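Long-range contacts in putative tagatose-6-phosphate ketose/aldose isomerase (Escherichia coli, PDB 3C3J), which is a putative isomerase of the SIS family, carrying two SIS domains in one chain, each built round a parallel beta sheet: residues A[222-227]-A[305-310]; A[267-272]-A[300-305]; A[277-282]-A[309-314]; A[295-300]-A[316-321]. All blocks are in the same frame, centred on the assembly; numbering follows the deposited sequence.

Interaction 1: A[222-227]-A[305-310]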
loop_
_atom_site.group_PDB
_atom_site.type_symbol
_atom_site.label_atom_id
_atom_site.label_comp_id
_atom_site.label_asym_id
_atom_site.label_seq_id
_atom_site.Cartn_x
_atom_site.Cartn_y
_atom_site.Cartn_z
ATOM N N ALA A 222 -19.010 -10.052 19.146
ATOM C CA ALA A 222 -20.172 -9.780 18.296
ATOM C C ALA A 222 -20.044 -10.466 16.937
ATOM O O ALA A 222 -18.942 -10.770 16.482
ATOM C CB ALA A 222 -20.379 -8.270 18.130
ATOM N N PRO A 223 -21.177 -10.722 16.269
ATOM C CA PRO A 223 -21.138 -11.471 15.023
ATOM C C PRO A 223 -20.752 -10.605 13.796
ATOM O O PRO A 223 -21.409 -10.647 12.754
ATOM C CB PRO A 223 -22.557 -12.009 14.923
ATOM C CG PRO A 223 -23.402 -10.945 15.602
ATOM C CD PRO A 223 -22.552 -10.363 16.673
ATOM N N TRP A 224 -19.672 -9.846 13.914
ATOM C CA TRP A 224 -19.178 -9.098 12.763
ATOM C C TRP A 224 -18.620 -10.058 11.707
ATOM O O TRP A 224 -18.136 -11.149 12.035
ATOM C CB TRP A 224 -18.130 -8.047 13.171
ATOM C CG TRP A 224 -17.322 -8.428 14.339
ATOM C CD1 TRP A 224 -16.525 -9.518 14.456
ATOM C CD2 TRP A 224 -17.259 -7.744 15.583
ATOM N NE1 TRP A 224 -15.953 -9.554 15.688
ATOM C CE2 TRP A 224 -16.384 -8.472 16.407
ATOM C CE3 TRP A 224 -17.848 -6.579 16.079
ATOM C CZ2 TRP A 224 -16.077 -8.081 17.701
ATOM C CZ3 TRP A 224 -17.552 -6.189 17.371
ATOM C CH2 TRP A 224 -16.679 -6.939 18.167
ATOM N N LYS A 225 -18.741 -9.644 10.448
ATOM C CA LYS A 225 -18.234 -10.360 9.281
ATOM C C LYS A 225 -17.082 -9.611 8.589
ATOM O O LYS A 225 -16.390 -10.169 7.725
ATOM C CB LYS A 225 -19.344 -10.484 8.248
ATOM C CG LYS A 225 -20.563 -11.268 8.733
ATOM C CD LYS A 225 -20.336 -12.753 8.662
ATOM C CE LYS A 225 -21.680 -13.519 8.753
ATOM N NZ LYS A 225 -22.648 -13.092 7.689
ATOM N N ARG A 226 -16.927 -8.341 8.919
ATOM C CA ARG A 226 -15.850 -7.520 8.347
ATOM C C ARG A 226 -15.243 -6.706 9.454
ATOM O O ARG A 226 -15.951 -6.224 10.348
ATOM C CB ARG A 226 -16.372 -6.581 7.267
ATOM C CG ARG A 226 -17.078 -7.303 6.118
ATOM C CD ARG A 226 -17.606 -6.344 5.073
ATOM N NE ARG A 226 -18.086 -7.054 3.884
ATOM C CZ ARG A 226 -18.600 -6.464 2.799
ATOM N NH1 ARG A 226 -19.003 -7.204 1.778
ATOM N NH2 ARG A 226 -18.705 -5.145 2.729
ATOM N N ILE A 227 -13.927 -6.567 9.390
ATOM C CA ILE A 227 -13.227 -5.651 10.252
ATOM C C ILE A 227 -12.371 -4.719 9.410
ATOM O O ILE A 227 -11.743 -5.147 8.441
ATOM C CB ILE A 227 -12.384 -6.380 11.338
ATOM C CG1 ILE A 227 -11.726 -5.359 12.266
ATOM C CG2 ILE A 227 -11.358 -7.306 10.737
ATOM C CD1 ILE A 227 -11.233 -5.954 13.568
ATOM N N ALA A 305 -22.064 1.053 10.669
ATOM C CA ALA A 305 -21.259 -0.073 11.139
ATOM C C ALA A 305 -21.946 -0.776 12.314
ATOM O O ALA A 305 -22.704 -0.151 13.058
ATOM C CB ALA A 305 -19.872 0.405 11.559
HETATM N N MSE A 306 -21.676 -2.068 12.478
HETATM C CA MSE A 306 -22.069 -2.776 13.693
HETATM C C MSE A 306 -21.478 -2.107 14.914
HETATM O O MSE A 306 -22.145 -1.992 15.936
HETATM C CB MSE A 306 -21.611 -4.229 13.654
HETATM C CG MSE A 306 -22.013 -5.071 14.882
HETATM SE SE MSE A 306 -21.619 -6.997 14.611
HETATM C CE MSE A 306 -23.279 -7.523 13.668
ATOM N N ARG A 307 -20.208 -1.692 14.810
ATOM C CA ARG A 307 -19.504 -1.031 15.910
ATOM C C ARG A 307 -18.341 -0.198 15.379
ATOM O O ARG A 307 -17.644 -0.647 14.466
ATOM C CB ARG A 307 -18.968 -2.065 16.913
ATOM C CG ARG A 307 -18.588 -1.464 18.263
ATOM C CD ARG A 307 -18.341 -2.512 19.333
ATOM N NE ARG A 307 -19.526 -3.350 19.548
ATOM C CZ ARG A 307 -19.552 -4.493 20.232
ATOM N NH1 ARG A 307 -18.454 -4.965 20.819
ATOM N NH2 ARG A 307 -20.696 -5.175 20.339
ATOM N N VAL A 308 -18.147 0.989 15.961
ATOM C CA VAL A 308 -17.006 1.863 15.675
ATOM C C VAL A 308 -16.263 2.081 16.984
ATOM O O VAL A 308 -16.832 2.607 17.938
ATOM C CB VAL A 308 -17.404 3.221 15.081
ATOM C CG1 VAL A 308 -16.127 4.100 14.785
ATOM C CG2 VAL A 308 -18.247 3.034 13.790
ATOM N N ILE A 309 -14.995 1.654 17.036
ATOM C CA ILE A 309 -14.160 1.770 18.238
ATOM C C ILE A 309 -12.994 2.706 17.933
ATOM O O ILE A 309 -12.273 2.489 16.980
ATOM C CB ILE A 309 -13.587 0.398 18.682
ATOM C CG1 ILE A 309 -14.695 -0.599 18.988
ATOM C CG2 ILE A 309 -12.657 0.520 19.892
ATOM C CD1 ILE A 309 -14.156 -1.960 19.383
ATOM N N ALA A 310 -12.856 3.753 18.735
ATOM C CA ALA A 310 -11.709 4.645 18.704
ATOM C C ALA A 310 -10.756 4.216 19.806
ATOM O O ALA A 310 -11.173 4.038 20.964
ATOM C CB ALA A 310 -12.131 6.063 18.935
#
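A Met-aromatic contact between Met-306 (modelled as selenomethionine) and Trp-224 joins the lead-ins to two strands of the second SIS domain. The selenium lies 5.2 Å from the centroid of the six-membered Trp-224 ring, and 60° off the normal it is neither over the face nor at the edge. The Met-306 chain reaches this place because CG stands anti to the backbone N (chi1 -178°), before a bend at the last torsion. SE then settles 3.5 Å from Trp-224 N, while CE crosses Pro-223 at 3.9 Å from its CG. Pro-223 itself is the centre of an inverse gamma turn, closed by a weak bond from Trp-224 N to Ala-222 O. Arg-307 meets the indole differently. CZ3 of Trp-224 sits over one face of the guanidinium, offset to its rim, and NH1 lies 3.8 Å from CH2 near the ring plane. With the planes 79° apart, the indole offers its edge, not its pi face, to the charge. Ala-222 CB packs 3.9 Å from the selenium. Strand 276-281 runs between strands 226-231 and 307-312, and Trp-224 also packs on its Leu-277 and on Gln-353 of helix 335-356.

Interaction 2: A[267-272]-A[300-305]; sequences GPKSLV and RRDNQA
Lys-269 reaches Asp-302 by a fully extended chain: CG is anti to the backbone N (chi1 -163°) and the rest of the chain is extended. Asp-302 answers from the opposite direction, its CG held beside its own backbone N (chi1 -71°). The two meet in a salt bridge of 2.7 Å from Lys-269 NZ to Asp-302 OD2, using the syn lone pair of that oxygen. The other oxygen, OD1, takes Arg-301 NH1 at 3.3 Å, so one carboxylate serves two cations whose nitrogens, Lys-269 NZ and Arg-301 NH1, stay 5.8 Å apart. This sharing would be expected to favour the ionised form of the aspartate. Beside the salt bridge the contact is mainly van der Waals packing. Gln-304 has CG lodged between its backbone N and carbonyl carbon (chi1 84°), which lays the side chain across Val-272 at about a right angle, with CG 3.5 Å from Val-272 CG1. The same methyl, Val-272 CG1, touches Ala-305 CB at 3.7 Å. Gln-304 NE2 stays 3.8 Å from Val-272 O, too far for a hydrogen bond. Residues 268-271 form a 3-10 turn, at whose start Gly-267 O accepts from both the N and the OG of Ser-270. On the other side, helix 288-302 ends where Asn-303 takes positive phi. The turn thus leans on the C-terminal end of that helix, Lys-269 having a second salt bridge there to Glu-298, while Lys-269 and Val-272 also pack on Phe-264 of helix 261-264 and Leu-271 on Phe-257 of strand 255-259.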
loop_
_atom_site.group_PDB
_atom_site.type_symbol
_atom_site.label_atom_id
_atom_site.label_comp_id
_atom_site.label_asym_id
_atom_site.label_seq_id
_atom_site.Cartn_x
_atom_site.Cartn_y
_atom_site.Cartn_z
ATOM N N GLY A 267 -14.013 5.996 -1.643
ATOM C CA GLY A 267 -14.501 4.715 -2.178
ATOM C C GLY A 267 -14.604 3.588 -1.163
ATOM O O GLY A 267 -15.646 2.932 -1.064
ATOM N N PRO A 268 -13.518 3.326 -0.423
ATOM C CA PRO A 268 -13.487 2.157 0.468
ATOM C C PRO A 268 -14.548 2.114 1.576
ATOM O O PRO A 268 -14.919 1.035 2.023
ATOM C CB PRO A 268 -12.079 2.208 1.052
ATOM C CG PRO A 268 -11.290 2.944 0.075
ATOM C CD PRO A 268 -12.212 4.002 -0.443
ATOM N N LYS A 269 -15.060 3.282 1.955
ATOM C CA LYS A 269 -16.104 3.410 2.960
ATOM C C LYS A 269 -17.355 2.591 2.611
ATOM O O LYS A 269 -18.117 2.178 3.484
ATOM C CB LYS A 269 -16.468 4.877 3.096
ATOM C CG LYS A 269 -17.208 5.195 4.332
ATOM C CD LYS A 269 -17.667 6.654 4.299
ATOM C CE LYS A 269 -18.737 6.875 5.343
ATOM N NZ LYS A 269 -19.368 8.221 5.272
ATOM N N SER A 270 -17.536 2.335 1.324
ATOM C CA SER A 270 -18.650 1.532 0.849
ATOM C C SER A 270 -18.638 0.137 1.437
ATOM O O SER A 270 -19.668 -0.514 1.498
ATOM C CB SER A 270 -18.637 1.438 -0.675
ATOM O OG SER A 270 -17.433 0.863 -1.097
ATOM N N LEU A 271 -17.478 -0.327 1.886
ATOM C CA LEU A 271 -17.442 -1.619 2.544
ATOM C C LEU A 271 -18.143 -1.651 3.926
ATOM O O LEU A 271 -18.484 -2.718 4.426
ATOM C CB LEU A 271 -16.007 -2.159 2.566
ATOM C CG LEU A 271 -15.069 -1.681 3.640
ATOM C CD1 LEU A 271 -15.323 -2.501 4.882
ATOM C CD2 LEU A 271 -13.594 -1.784 3.152
ATOM N N VAL A 272 -18.360 -0.499 4.548
ATOM C CA VAL A 272 -18.980 -0.485 5.865
ATOM C C VAL A 272 -20.460 -0.914 5.791
ATOM O O VAL A 272 -21.277 -0.285 5.126
ATOM C CB VAL A 272 -18.866 0.890 6.545
ATOM C CG1 VAL A 272 -19.555 0.876 7.904
ATOM C CG2 VAL A 272 -17.398 1.300 6.703
ATOM N N ARG A 300 -19.401 7.797 13.212
ATOM C CA ARG A 300 -20.313 7.742 14.359
ATOM C C ARG A 300 -21.693 8.284 13.971
ATOM O O ARG A 300 -22.736 7.680 14.283
ATOM C CB ARG A 300 -19.743 8.531 15.540
ATOM C CG ARG A 300 -18.565 7.840 16.261
ATOM C CD ARG A 300 -18.581 8.104 17.751
ATOM N NE ARG A 300 -17.359 7.754 18.463
ATOM C CZ ARG A 300 -16.939 6.514 18.694
ATOM N NH1 ARG A 300 -17.597 5.469 18.221
ATOM N NH2 ARG A 300 -15.832 6.324 19.402
ATOM N N ARG A 301 -21.680 9.394 13.250
ATOM C CA ARG A 301 -22.898 10.008 12.737
ATOM C C ARG A 301 -23.633 9.124 11.732
ATOM O O ARG A 301 -24.860 9.036 11.783
ATOM C CB ARG A 301 -22.561 11.346 12.083
ATOM C CG ARG A 301 -23.667 12.335 12.080
ATOM C CD ARG A 301 -23.619 13.281 10.870
ATOM N NE ARG A 301 -22.275 13.724 10.420
ATOM C CZ ARG A 301 -21.552 13.173 9.421
ATOM N NH1 ARG A 301 -21.975 12.089 8.746
ATOM N NH2 ARG A 301 -20.366 13.704 9.102
ATOM N N ASP A 302 -22.892 8.501 10.812
ATOM C CA ASP A 302 -23.452 7.562 9.831
ATOM C C ASP A 302 -24.231 6.437 10.503
ATOM O O ASP A 302 -25.258 5.990 9.996
ATOM C CB ASP A 302 -22.346 6.893 9.006
ATOM C CG ASP A 302 -21.675 7.832 8.028
ATOM O OD1 ASP A 302 -22.196 8.955 7.801
ATOM O OD2 ASP A 302 -20.618 7.435 7.479
ATOM N N ASN A 303 -23.702 5.942 11.614
ATOM C CA ASN A 303 -24.337 4.880 12.368
ATOM C C ASN A 303 -24.656 3.647 11.505
ATOM O O ASN A 303 -25.714 3.030 11.648
ATOM C CB ASN A 303 -25.603 5.425 13.056
ATOM C CG ASN A 303 -26.158 4.480 14.082
ATOM O OD1 ASN A 303 -25.418 3.840 14.823
ATOM N ND2 ASN A 303 -27.468 4.360 14.111
ATOM N N GLN A 304 -23.759 3.280 10.601
ATOM C CA GLN A 304 -24.044 2.135 9.746
ATOM C C GLN A 304 -23.242 0.879 10.080
ATOM O O GLN A 304 -23.695 -0.232 9.819
ATOM C CB GLN A 304 -23.987 2.523 8.262
ATOM C CG GLN A 304 -22.647 2.520 7.593
ATOM C CD GLN A 304 -22.586 3.496 6.402
ATOM O OE1 GLN A 304 -23.513 4.301 6.198
ATOM N NE2 GLN A 304 -21.493 3.446 5.632
ATOM N N ALA A 305 -22.064 1.053 10.669
ATOM C CA ALA A 305 -21.259 -0.073 11.139
ATOM C C ALA A 305 -21.946 -0.776 12.314
ATOM O O ALA A 305 -22.704 -0.151 13.058
ATOM C CB ALA A 305 -19.872 0.405 11.559
#

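Interaction 3: A[277-282]-A[309-314]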
loop_
_atom_site.group_PDB
_atom_site.type_symbol
_atom_site.label_atom_id
_atom_site.label_comp_id
_atom_site.label_asym_id
_atom_site.label_seq_id
_atom_site.Cartn_x
_atom_site.Cartn_y
_atom_site.Cartn_z
ATOM N N LEU A 277 -17.113 -4.108 11.941
ATOM C CA LEU A 277 -16.407 -3.419 13.013
ATOM C C LEU A 277 -15.363 -2.512 12.386
ATOM O O LEU A 277 -14.555 -2.972 11.593
ATOM C CB LEU A 277 -15.655 -4.424 13.902
ATOM C CG LEU A 277 -14.647 -3.904 14.949
ATOM C CD1 LEU A 277 -15.277 -2.970 15.980
ATOM C CD2 LEU A 277 -13.988 -5.074 15.661
ATOM N N VAL A 278 -15.352 -1.258 12.797
ATOM C CA VAL A 278 -14.332 -0.303 12.382
ATOM C C VAL A 278 -13.537 0.103 13.608
ATOM O O VAL A 278 -14.112 0.550 14.621
ATOM C CB VAL A 278 -14.952 0.961 11.740
ATOM C CG1 VAL A 278 -13.843 1.983 11.390
ATOM C CG2 VAL A 278 -15.807 0.586 10.484
ATOM N N VAL A 279 -12.212 -0.036 13.533
ATOM C CA VAL A 279 -11.328 0.393 14.620
ATOM C C VAL A 279 -10.410 1.503 14.129
ATOM O O VAL A 279 -9.713 1.344 13.131
ATOM C CB VAL A 279 -10.505 -0.790 15.193
ATOM C CG1 VAL A 279 -9.596 -0.316 16.350
ATOM C CG2 VAL A 279 -11.425 -1.939 15.615
ATOM N N VAL A 280 -10.404 2.619 14.847
ATOM C CA VAL A 280 -9.628 3.790 14.464
ATOM C C VAL A 280 -8.496 3.993 15.444
ATOM O O VAL A 280 -8.728 4.216 16.640
ATOM C CB VAL A 280 -10.499 5.059 14.379
ATOM C CG1 VAL A 280 -9.645 6.276 13.968
ATOM C CG2 VAL A 280 -11.677 4.835 13.408
ATOM N N PHE A 281 -7.273 3.926 14.927
ATOM C CA PHE A 281 -6.068 4.242 15.682
ATOM C C PHE A 281 -5.820 5.771 15.599
ATOM O O PHE A 281 -5.313 6.279 14.591
ATOM C CB PHE A 281 -4.837 3.509 15.109
ATOM C CG PHE A 281 -4.915 1.982 15.119
ATOM C CD1 PHE A 281 -5.752 1.272 15.988
ATOM C CD2 PHE A 281 -4.060 1.259 14.304
ATOM C CE1 PHE A 281 -5.780 -0.108 15.974
ATOM C CE2 PHE A 281 -4.052 -0.120 14.305
ATOM C CZ PHE A 281 -4.897 -0.815 15.148
ATOM N N VAL A 282 -6.186 6.502 16.651
ATOM C CA VAL A 282 -6.121 7.949 16.624
ATOM C C VAL A 282 -4.687 8.470 16.828
ATOM O O VAL A 282 -3.997 8.091 17.781
ATOM C CB VAL A 282 -7.083 8.549 17.686
ATOM C CG1 VAL A 282 -7.026 10.100 17.698
ATOM C CG2 VAL A 282 -8.495 8.062 17.432
ATOM N N ILE A 309 -14.995 1.654 17.036
ATOM C CA ILE A 309 -14.160 1.770 18.238
ATOM C C ILE A 309 -12.994 2.706 17.933
ATOM O O ILE A 309 -12.273 2.489 16.980
ATOM C CB ILE A 309 -13.587 0.398 18.682
ATOM C CG1 ILE A 309 -14.695 -0.599 18.988
ATOM C CG2 ILE A 309 -12.657 0.520 19.892
ATOM C CD1 ILE A 309 -14.156 -1.960 19.383
ATOM N N ALA A 310 -12.856 3.753 18.735
ATOM C CA ALA A 310 -11.709 4.645 18.704
ATOM C C ALA A 310 -10.756 4.216 19.806
ATOM O O ALA A 310 -11.173 4.038 20.964
ATOM C CB ALA A 310 -12.131 6.063 18.935
ATOM N N ILE A 311 -9.480 4.075 19.456
ATOM C CA ILE A 311 -8.416 3.881 20.436
ATOM C C ILE A 311 -7.548 5.144 20.444
ATOM O O ILE A 311 -7.027 5.541 19.406
ATOM C CB ILE A 311 -7.569 2.611 20.150
ATOM C CG1 ILE A 311 -8.473 1.383 19.950
ATOM C CG2 ILE A 311 -6.589 2.359 21.284
ATOM C CD1 ILE A 311 -7.719 0.104 19.577
ATOM N N ALA A 312 -7.442 5.802 21.603
ATOM C CA ALA A 312 -6.749 7.089 21.703
ATOM C C ALA A 312 -6.097 7.324 23.056
ATOM O O ALA A 312 -6.564 6.811 24.075
ATOM C CB ALA A 312 -7.705 8.247 21.377
ATOM N N ALA A 313 -5.046 8.148 23.050
ATOM C CA ALA A 313 -4.385 8.607 24.266
ATOM C C ALA A 313 -5.249 9.592 25.055
ATOM O O ALA A 313 -5.237 9.566 26.265
ATOM C CB ALA A 313 -3.069 9.246 23.936
ATOM N N GLU A 314 -5.968 10.472 24.355
ATOM C CA GLU A 314 -6.831 11.474 24.980
ATOM C C GLU A 314 -8.264 11.235 24.570
ATOM O O GLU A 314 -8.541 11.025 23.389
ATOM C CB GLU A 314 -6.518 12.869 24.473
ATOM C CG GLU A 314 -5.111 13.370 24.610
ATOM C CD GLU A 314 -5.029 14.839 24.141
ATOM O OE1 GLU A 314 -6.108 15.486 24.049
ATOM O OE2 GLU A 314 -3.909 15.339 23.844
HETATM O O HOH W 1 -3.740 8.716 20.492
#
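Leu-277 lies near the start of the first strand of a beta-alpha-beta crossover (strand 276-281, helix 288-302, strand 307-312), and its CD1 touches Ile-309 CD1 at 3.7 Å. The two strands are parallel neighbours in the sheet, their axes 17° apart. Val-278 O then receives Ile-309 N at 2.8 Å. Val-279, paired with Ile-309, brings its CA to 3.3 Å from Ile-309 O, a CA-H...O contact, and its CG1 to 3.8 Å from Ile-311 CD1. At Val-280 the backbone bonds in both directions: its N gives to Ile-309 O, and its O takes Ile-311 N at 2.9 Å, almost straight at 178°. Phe-281 lies alongside Ile-311, whose CD1 meets the ring at its edge near CE1, 4.1 Å off. Ile-311 can do so because CG1 sits beside its backbone N (chi1 -51°), so that CD1 fits between Val-279 and Phe-281. Val-279, Phe-281, Ile-309 and Ile-311 share one face of the sheet, where Phe-281 and Ile-311 pack on Phe-342 of helix 335-356; Val-280 and Ala-310 point to the other, toward helix 288-302. Val-282 N still bonds to Ile-311 O. Beyond the strand ends a water joins the two chain segments, donating to Val-282 O at 2.8 Å and accepting from Ala-313 N at 2.9 Å.

Interaction 4: A[295-300]-A[316-321]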
loop_
_atom_site.group_PDB
_atom_site.type_symbol
_atom_site.label_atom_id
_atom_site.label_comp_id
_atom_site.label_asym_id
_atom_site.label_seq_id
_atom_site.Cartn_x
_atom_site.Cartn_y
_atom_site.Cartn_z
ATOM N N LEU A 295 -13.040 12.109 10.678
ATOM C CA LEU A 295 -13.499 10.849 10.116
ATOM C C LEU A 295 -14.274 9.989 11.154
ATOM O O LEU A 295 -15.337 9.421 10.849
ATOM C CB LEU A 295 -12.348 10.031 9.477
ATOM C CG LEU A 295 -13.112 8.768 8.999
ATOM C CD1 LEU A 295 -13.573 8.811 7.573
ATOM C CD2 LEU A 295 -12.505 7.447 9.412
ATOM N N LEU A 296 -13.747 9.899 12.375
ATOM C CA LEU A 296 -14.455 9.204 13.452
ATOM C C LEU A 296 -15.870 9.780 13.627
ATOM O O LEU A 296 -16.852 9.045 13.696
ATOM C CB LEU A 296 -13.685 9.345 14.751
ATOM C CG LEU A 296 -14.207 8.590 15.969
ATOM C CD1 LEU A 296 -14.382 7.107 15.617
ATOM C CD2 LEU A 296 -13.218 8.809 17.124
ATOM N N ALA A 297 -15.952 11.100 13.674
ATOM C CA ALA A 297 -17.258 11.786 13.805
ATOM C C ALA A 297 -18.229 11.378 12.695
ATOM O O ALA A 297 -19.424 11.142 12.929
ATOM C CB ALA A 297 -17.059 13.295 13.801
ATOM N N GLU A 298 -17.718 11.311 11.478
ATOM C CA GLU A 298 -18.509 10.913 10.333
ATOM C C GLU A 298 -18.992 9.462 10.446
ATOM O O GLU A 298 -20.170 9.181 10.202
ATOM C CB GLU A 298 -17.684 11.114 9.050
ATOM C CG GLU A 298 -18.327 10.641 7.744
ATOM C CD GLU A 298 -17.470 10.976 6.525
ATOM O OE1 GLU A 298 -16.822 12.062 6.528
ATOM O OE2 GLU A 298 -17.438 10.142 5.584
ATOM N N LEU A 299 -18.107 8.545 10.841
ATOM C CA LEU A 299 -18.515 7.149 11.034
ATOM C C LEU A 299 -19.537 6.996 12.163
ATOM O O LEU A 299 -20.420 6.158 12.079
ATOM C CB LEU A 299 -17.293 6.254 11.307
ATOM C CG LEU A 299 -16.285 6.183 10.152
ATOM C CD1 LEU A 299 -15.233 5.112 10.435
ATOM C CD2 LEU A 299 -16.963 5.958 8.802
ATOM N N ARG A 300 -19.401 7.797 13.212
ATOM C CA ARG A 300 -20.313 7.742 14.359
ATOM C C ARG A 300 -21.693 8.284 13.971
ATOM O O ARG A 300 -22.736 7.680 14.283
ATOM C CB ARG A 300 -19.743 8.531 15.540
ATOM C CG ARG A 300 -18.565 7.840 16.261
ATOM C CD ARG A 300 -18.581 8.104 17.751
ATOM N NE ARG A 300 -17.359 7.754 18.463
ATOM C CZ ARG A 300 -16.939 6.514 18.694
ATOM N NH1 ARG A 300 -17.597 5.469 18.221
ATOM N NH2 ARG A 300 -15.832 6.324 19.402
ATOM N N SER A 316 -12.142 12.704 24.009
ATOM C CA SER A 316 -12.716 13.943 23.515
ATOM C C SER A 316 -14.174 13.621 23.321
ATOM O O SER A 316 -14.576 12.464 23.448
ATOM C CB SER A 316 -12.073 14.387 22.196
ATOM O OG SER A 316 -12.420 13.516 21.130
ATOM N N ASP A 317 -14.977 14.620 22.996
ATOM C CA ASP A 317 -16.389 14.357 22.804
ATOM C C ASP A 317 -16.623 13.340 21.698
ATOM O O ASP A 317 -17.402 12.397 21.869
ATOM C CB ASP A 317 -17.134 15.660 22.527
ATOM C CG ASP A 317 -17.364 16.468 23.797
ATOM O OD1 ASP A 317 -17.713 15.855 24.845
ATOM O OD2 ASP A 317 -17.195 17.712 23.737
ATOM N N ILE A 318 -15.926 13.510 20.584
ATOM C CA ILE A 318 -16.052 12.591 19.460
ATOM C C ILE A 318 -15.645 11.156 19.845
ATOM O O ILE A 318 -16.347 10.178 19.534
ATOM C CB ILE A 318 -15.229 13.086 18.240
ATOM C CG1 ILE A 318 -15.872 14.380 17.692
ATOM C CG2 ILE A 318 -15.204 12.009 17.154
ATOM C CD1 ILE A 318 -15.066 15.135 16.640
ATOM N N VAL A 319 -14.508 11.045 20.519
ATOM C CA VAL A 319 -13.981 9.745 20.936
ATOM C C VAL A 319 -14.924 9.095 21.952
ATOM O O VAL A 319 -15.214 7.916 21.846
ATOM C CB VAL A 319 -12.569 9.894 21.516
ATOM C CG1 VAL A 319 -12.156 8.657 22.322
ATOM C CG2 VAL A 319 -11.559 10.234 20.375
ATOM N N ALA A 320 -15.434 9.887 22.896
ATOM C CA ALA A 320 -16.405 9.412 23.914
ATOM C C ALA A 320 -17.858 9.169 23.435
ATOM O O ALA A 320 -18.629 8.519 24.138
ATOM C CB ALA A 320 -16.408 10.381 25.118
ATOM N N ALA A 321 -18.232 9.657 22.258
ATOM C CA ALA A 321 -19.607 9.514 21.736
ATOM C C ALA A 321 -19.926 8.122 21.182
ATOM O O ALA A 321 -20.906 7.955 20.449
ATOM C CB ALA A 321 -19.861 10.549 20.672
#
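Polar contacts between Arg-300 and Ile-318 and Val-319 tie helix 288-302 to the short helix 317-320. Arg-300 NE gives a hydrogen bond of 2.8 Å to Ile-318 O, with an N-H...O angle of 159° and the oxygen in the guanidinium plane. NH2 adds a weak bond to Val-319 O, 3.0 Å long but bent to 129°. Two further carbonyls hold the same group, Val-308 O on NH1 and Pro-323 O on NH2, so all three nitrogens are used and the rotation of the guanidinium is fixed. Because the carbonyls of Ile-318 and Val-319 lie at the C-terminal end of their helix, the positive charge probably interacts favourably with the carbonyl oxygens gathered at the end of this one-turn helix.

Flat-group packing backs these bonds: Leu-296 CD1 lies 4.0 Å above the guanidinium plane over its centre, and the carbonyl carbon of Ala-321 lies over a face.

Apolar contacts form the rest. Ile-318 CG2, anti to its backbone N, points at the first helix and rests 3.8 Å from Leu-296 CG, the two side chains lying alongside and pointing in opposite senses. Ile-318 CD1 reaches Ala-297 CB at 3.9 Å, while Leu-296 CD2 meets Val-319 CG2, also at 3.9 Å.

Within the second segment, Ser-316 OG caps the helix by accepting Val-319 N at 3.3 Å. Leu-296 also packs on Val-308 and Ala-310 of strand 307-312, so the two helices, joined through that strand, pack beside one another in the way of the helical layer of an alpha/beta fold with a parallel sheet, here the second SIS domain.

From the N terminus, residues 222-227 come first, and interaction 1 closes the widest loop, ending at 305-310. Interaction 2, from 267-272 to 300-305, lies wholly within that loop apart from the shared Ala-305. Interaction 3 starts later, at 277-282, crosses interaction 2, and ends on the same strand as interaction 1, sharing Ile-309 and Ala-310. Interaction 4 starts on helix 288-302 inside all three loops and ends beyond them, crossing each. Arg-300 belongs to both interaction 2 and interaction 4. Together they tie the central strands 226-231, 276-281 and 307-312 to helices 288-302 and 317-320 and bring in the 3-10 turn 268-271.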